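Endoglucanase E-5 (Thermobifida fusca, PDB 2CKS) hydrolyses internal beta-1,4-glucosidic linkages in cellulose, lichenin and cereal beta-D-glucans through its glycoside hydrolase family 5 catalytic domain. Local coordinates at residues L48-Y53 with M88-L94; L94-V98 with T130-Y134. One frame throughout, in Å; residues are numbered along the deposited sequence.

Contact 1 of 2, residues L48-Y53 with M88-L94. With ZN (zinc ion), chain D.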
loop_
_atom_site.group_PDB
_atom_site.type_symbol
_atom_site.label_atom_id
_atom_site.label_comp_id
_atom_site.label_asym_id
_atom_site.label_seq_id
_atom_site.Cartn_x
_atom_site.Cartn_y
_atom_site.Cartn_z
ATOM N N LEU A 48 -2.998 -16.416 -3.960
ATOM C CA LEU A 48 -2.349 -15.410 -4.803
ATOM C C LEU A 48 -2.703 -15.613 -6.278
ATOM O O LEU A 48 -2.897 -14.644 -7.009
ATOM C CB LEU A 48 -0.831 -15.395 -4.580
ATOM C CG LEU A 48 -0.421 -14.956 -3.168
ATOM C CD1 LEU A 48 1.078 -14.989 -3.016
ATOM C CD2 LEU A 48 -0.956 -13.576 -2.817
ATOM N N ASP A 49 -2.844 -16.864 -6.718
ATOM C CA ASP A 49 -3.336 -17.119 -8.064
ATOM C C ASP A 49 -4.729 -16.523 -8.221
ATOM O O ASP A 49 -5.031 -15.918 -9.229
ATOM C CB ASP A 49 -3.411 -18.616 -8.367
ATOM C CG ASP A 49 -2.057 -19.246 -8.613
ATOM O OD1 ASP A 49 -2.038 -20.473 -8.889
ATOM O OD2 ASP A 49 -0.983 -18.621 -8.556
ATOM N N ALA A 50 -5.576 -16.685 -7.211
ATOM C CA ALA A 50 -6.923 -16.137 -7.263
ATOM C C ALA A 50 -6.878 -14.614 -7.386
ATOM O O ALA A 50 -7.574 -14.024 -8.209
ATOM C CB ALA A 50 -7.689 -16.543 -6.025
ATOM N N LEU A 51 -6.041 -13.974 -6.575
ATOM C CA LEU A 51 -5.942 -12.527 -6.598
ATOM C C LEU A 51 -5.537 -12.016 -7.986
ATOM O O LEU A 51 -6.079 -11.019 -8.464
ATOM C CB LEU A 51 -4.940 -12.050 -5.543
ATOM C CG LEU A 51 -4.707 -10.541 -5.446
ATOM C CD1 LEU A 51 -6.003 -9.832 -5.096
ATOM C CD2 LEU A 51 -3.610 -10.247 -4.427
ATOM N N ALA A 52 -4.596 -12.700 -8.627
ATOM C CA ALA A 52 -4.058 -12.247 -9.908
ATOM C C ALA A 52 -4.993 -12.600 -11.052
ATOM O O ALA A 52 -5.352 -11.745 -11.861
ATOM C CB ALA A 52 -2.682 -12.865 -10.145
ATOM N N TYR A 53 -5.387 -13.870 -11.112
ATOM C CA TYR A 53 -6.068 -14.406 -12.291
ATOM C C TYR A 53 -7.582 -14.261 -12.247
ATOM O O TYR A 53 -8.205 -14.145 -13.293
ATOM C CB TYR A 53 -5.732 -15.886 -12.478
ATOM C CG TYR A 53 -4.263 -16.255 -12.442
ATOM C CD1 TYR A 53 -3.861 -17.471 -11.894
ATOM C CD2 TYR A 53 -3.277 -15.416 -12.970
ATOM C CE1 TYR A 53 -2.529 -17.841 -11.857
ATOM C CE2 TYR A 53 -1.934 -15.780 -12.932
ATOM C CZ TYR A 53 -1.569 -16.993 -12.381
ATOM O OH TYR A 53 -0.241 -17.369 -12.334
ATOM N N MET A 88 6.913 -14.383 -5.805
ATOM C CA MET A 88 5.626 -15.006 -6.090
ATOM C C MET A 88 4.701 -14.027 -6.800
ATOM O O MET A 88 4.041 -14.375 -7.772
ATOM C CB MET A 88 4.962 -15.501 -4.804
ATOM C CG MET A 88 5.578 -16.745 -4.253
ATOM S SD MET A 88 4.765 -17.307 -2.758
ATOM C CE MET A 88 3.313 -18.142 -3.445
ATOM N N ALA A 89 4.665 -12.792 -6.325
ATOM C CA ALA A 89 3.818 -11.780 -6.945
ATOM C C ALA A 89 4.258 -11.531 -8.378
ATOM O O ALA A 89 3.439 -11.428 -9.280
ATOM C CB ALA A 89 3.859 -10.519 -6.165
ATOM N N THR A 90 5.566 -11.448 -8.580
ATOM C CA THR A 90 6.139 -11.212 -9.900
ATOM C C THR A 90 5.806 -12.348 -10.863
ATOM O O THR A 90 5.489 -12.105 -12.027
ATOM C CB THR A 90 7.659 -11.029 -9.772
ATOM O OG1 THR A 90 7.931 -9.908 -8.912
ATOM C CG2 THR A 90 8.288 -10.645 -11.105
ATOM N N ALA A 91 5.836 -13.578 -10.355
ATOM C CA ALA A 91 5.504 -14.768 -11.143
ATOM C C ALA A 91 3.996 -14.934 -11.380
ATOM O O ALA A 91 3.558 -15.956 -11.942
ATOM C CB ALA A 91 6.068 -16.014 -10.464
ATOM N N ARG A 92 3.203 -13.975 -10.905
ATOM C CA ARG A 92 1.775 -13.904 -11.193
ATOM C C ARG A 92 1.397 -12.597 -11.894
ATOM O O ARG A 92 0.215 -12.291 -12.074
ATOM C CB ARG A 92 0.980 -14.113 -9.897
ATOM C CG ARG A 92 1.135 -15.520 -9.353
ATOM C CD ARG A 92 0.897 -15.675 -7.877
ATOM N NE ARG A 92 0.957 -17.083 -7.493
ATOM C CZ ARG A 92 2.072 -17.787 -7.320
ATOM N NH1 ARG A 92 3.279 -17.238 -7.432
ATOM N NH2 ARG A 92 1.975 -19.062 -7.003
ATOM N N GLY A 93 2.407 -11.847 -12.323
ATOM C CA GLY A 93 2.207 -10.666 -13.140
ATOM C C GLY A 93 1.734 -9.438 -12.407
ATOM O O GLY A 93 1.172 -8.529 -13.026
ATOM N N LEU A 94 1.972 -9.402 -11.099
ATOM C CA LEU A 94 1.544 -8.297 -10.243
ATOM C C LEU A 94 2.660 -7.323 -9.913
ATOM O O LEU A 94 3.804 -7.725 -9.689
ATOM C CB LEU A 94 1.017 -8.834 -8.918
ATOM C CG LEU A 94 -0.151 -9.807 -8.980
ATOM C CD1 LEU A 94 -0.409 -10.381 -7.585
ATOM C CD2 LEU A 94 -1.359 -9.101 -9.539
HETATM ZN ZN ZN D . -0.301 -21.412 -8.880
#
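A salt bridge, 2.7 Å long, runs from Arg92 NE to Asp49 OD2. Its N-H...O angle of 130° shows a bent bond: OD2 is met nearly along its own C-O direction but sits at the guanidinium edge, tilted from its plane. Arg92 NH1 gives a straighter bond, 3.0 Å, to Met88 O, in the guanidinium plane, and NH2 bonds Asp45. Asp49 OD1 binds the zinc ion at 2.0 Å, and Asp45 supplies a second ligand.

Van der Waals contacts flank this pair. Arg92, extended from CG to NE, runs past Leu48, whose CB lies 3.7 Å from Arg92 CD. Met88, bent at its last torsion (chi3 80°), sets CE over the rim of one guanidinium face and 3.9 Å from Leu48 CD1. One helical turn on from Leu48, Ala52 CB packs 4.0 Å from Leu94 CD2, while the Tyr53 side chain crosses that of Arg92 at about a right angle, its OH near Arg92 CG.

A Schellman motif (Leu94 N to Ala89 O, Gly93 N to Thr90 O) ends helix 75-90, and its turn carries Arg92 and Leu94 against helix 45-54. Here two outer TIM-barrel helices meet on strand 59-65, Leu48, Leu51, Ala89 and Leu94 touching Ile60. Replacing Arg92 with an alanine would probably leave Asp49 OD2 without its cationic mate and open a gap beside Leu48 and Met88. Asp49 is shared between a zinc ion and a guanidinium, which would probably favour its ionised form.

Contact 2 of 2, residues L94-V98 with T130-Y134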
loop_
_atom_site.group_PDB
_atom_site.type_symbol
_atom_site.label_atom_id
_atom_site.label_comp_id
_atom_site.label_asym_id
_atom_site.label_seq_id
_atom_site.Cartn_x
_atom_site.Cartn_y
_atom_site.Cartn_z
ATOM N N LEU A 94 1.972 -9.402 -11.099
ATOM C CA LEU A 94 1.544 -8.297 -10.243
ATOM C C LEU A 94 2.660 -7.323 -9.913
ATOM O O LEU A 94 3.804 -7.725 -9.689
ATOM C CB LEU A 94 1.017 -8.834 -8.918
ATOM C CG LEU A 94 -0.151 -9.807 -8.980
ATOM C CD1 LEU A 94 -0.409 -10.381 -7.585
ATOM C CD2 LEU A 94 -1.359 -9.101 -9.539
ATOM N N TYR A 95 2.310 -6.046 -9.854
ATOM C CA TYR A 95 3.145 -5.064 -9.181
ATOM C C TYR A 95 3.134 -5.373 -7.701
ATOM O O TYR A 95 2.193 -5.976 -7.185
ATOM C CB TYR A 95 2.662 -3.638 -9.460
ATOM C CG TYR A 95 2.905 -3.291 -10.903
ATOM C CD1 TYR A 95 1.936 -3.514 -11.873
ATOM C CD2 TYR A 95 4.128 -2.793 -11.308
ATOM C CE1 TYR A 95 2.183 -3.232 -13.204
ATOM C CE2 TYR A 95 4.381 -2.522 -12.634
ATOM C CZ TYR A 95 3.413 -2.729 -13.572
ATOM O OH TYR A 95 3.649 -2.474 -14.904
ATOM N N VAL A 96 4.203 -4.992 -7.022
ATOM C CA VAL A 96 4.338 -5.271 -5.604
ATOM C C VAL A 96 4.744 -4.016 -4.876
ATOM O O VAL A 96 5.684 -3.342 -5.301
ATOM C CB VAL A 96 5.415 -6.314 -5.336
ATOM C CG1 VAL A 96 5.475 -6.629 -3.839
ATOM C CG2 VAL A 96 5.128 -7.553 -6.108
ATOM N N ILE A 97 4.043 -3.697 -3.793
ATOM C CA ILE A 97 4.492 -2.664 -2.875
ATOM C C ILE A 97 5.083 -3.340 -1.657
ATOM O O ILE A 97 4.415 -4.137 -1.008
ATOM C CB ILE A 97 3.334 -1.773 -2.433
ATOM C CG1 ILE A 97 2.693 -1.119 -3.649
ATOM C CG2 ILE A 97 3.829 -0.743 -1.413
ATOM C CD1 ILE A 97 1.456 -0.325 -3.337
ATOM N N VAL A 98 6.336 -3.020 -1.349
ATOM C CA VAL A 98 6.987 -3.519 -0.151
ATOM C C VAL A 98 6.717 -2.508 0.948
ATOM O O VAL A 98 7.232 -1.388 0.907
ATOM C CB VAL A 98 8.484 -3.688 -0.376
ATOM C CG1 VAL A 98 9.183 -4.168 0.900
ATOM C CG2 VAL A 98 8.724 -4.650 -1.545
ATOM N N THR A 130 11.226 -4.425 -12.468
ATOM C CA THR A 130 10.631 -3.126 -12.761
ATOM C C THR A 130 9.231 -2.968 -12.162
ATOM O O THR A 130 8.556 -1.975 -12.416
ATOM C CB THR A 130 10.558 -2.917 -14.283
ATOM O OG1 THR A 130 9.828 -3.988 -14.893
ATOM C CG2 THR A 130 11.946 -2.999 -14.908
ATOM N N ASN A 131 8.808 -3.938 -11.357
ATOM C CA ASN A 131 7.443 -3.991 -10.845
ATOM C C ASN A 131 7.332 -3.821 -9.339
ATOM O O ASN A 131 6.261 -4.026 -8.776
ATOM C CB ASN A 131 6.786 -5.327 -11.246
ATOM C CG ASN A 131 7.467 -6.528 -10.606
ATOM O OD1 ASN A 131 8.681 -6.688 -10.706
ATOM N ND2 ASN A 131 6.686 -7.382 -9.942
ATOM N N VAL A 132 8.428 -3.435 -8.701
ATOM C CA VAL A 132 8.485 -3.297 -7.251
ATOM C C VAL A 132 8.539 -1.810 -6.885
ATOM O O VAL A 132 9.351 -1.056 -7.431
ATOM C CB VAL A 132 9.717 -4.023 -6.689
ATOM C CG1 VAL A 132 9.751 -3.940 -5.176
ATOM C CG2 VAL A 132 9.726 -5.493 -7.136
ATOM N N LEU A 133 7.638 -1.404 -5.990
ATOM C CA LEU A 133 7.578 -0.065 -5.411
ATOM C C LEU A 133 7.864 -0.210 -3.910
ATOM O O LEU A 133 7.511 -1.213 -3.294
ATOM C CB LEU A 133 6.191 0.548 -5.603
ATOM C CG LEU A 133 5.705 0.795 -7.032
ATOM C CD1 LEU A 133 5.166 -0.474 -7.669
ATOM C CD2 LEU A 133 4.639 1.891 -7.052
ATOM N N TYR A 134 8.507 0.789 -3.326
ATOM C CA TYR A 134 8.958 0.733 -1.933
ATOM C C TYR A 134 8.188 1.720 -1.084
ATOM O O TYR A 134 8.231 2.913 -1.346
ATOM C CB TYR A 134 10.451 1.068 -1.860
ATOM C CG TYR A 134 11.314 0.108 -2.626
ATOM C CD1 TYR A 134 11.845 -0.996 -2.010
ATOM C CD2 TYR A 134 11.573 0.287 -3.974
ATOM C CE1 TYR A 134 12.632 -1.889 -2.700
ATOM C CE2 TYR A 134 12.361 -0.614 -4.671
ATOM C CZ TYR A 134 12.886 -1.695 -4.025
ATOM O OH TYR A 134 13.664 -2.597 -4.714
#
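Strand 95-98 pairs with strand 132-134 in parallel register, Val96 beside Val132, Ile97 beside Leu133 and Val98 beside Tyr134, the axes of these short segments 4.7 Å apart at closest approach and 22° from exactly parallel. Three backbone bonds define the tight part: Val96 N to Asn131 O, Leu133 N to Val96 O at 2.8 Å and a nearly linear 175°, and Val98 N to Leu133 O. CA-H...O contacts supplement them, as from Ile97 CA to Leu133 O.

Side chains pack on both faces of the sheet. On the face of Val96, Val98 and Val132, Val98 CG2 meets Val132 CG1 at 3.8 Å, and the same CG1 lies over the rim of one face of the Tyr134 ring. On the face of Ile97 and Leu133, Ile97 CG1 is 4.3 Å from Leu133 CB.

Beyond the paired strands, the Thr130 end is looser: Thr130 is partly exposed and approaches by its carbonyl O, 4.2 Å from Tyr95 CE2 at the ring edge. Asn131 closes this end. With CG between the backbone N and the carbonyl carbon (chi1 65°), its ND2 reaches Leu94 O at 2.9 Å, the acceptor lying in the amide plane. Asn131 CB rests 3.7 Å from Tyr95 CD2, and the Tyr95 hydroxyl bonds Gly9.

This is the pairing of a beta-alpha-beta unit in the TIM barrel. Ile97 faces the interior and strand 59-65, while Val98 and Tyr134 pack outward against helix 112-126, the crossover helix; Val96, Val98 and Val132 also meet helix 75-90.

From the N terminus, helix 45-54 leads through strand 59-65 to helix 75-90, and contact 1 closes that loop by joining helix 45-54 to the end of helix 75-90 and the turn that follows it, on the barrel's outside. The chain then passes into strand 95-101, and contact 2 closes the next loop, through helix 112-126, to strand 132-135. The two loops are in series, neither nested nor crossed, and share Leu94. Their centres lie about 12 Å apart, and they touch directly: Thr90 OG1 probably hydrogen-bonds Asn131 ND2 at 3.0 Å, and Ala89 CB packs on Val96 CG2. Together they tie the outer helical layer to the third and fourth barrel strands.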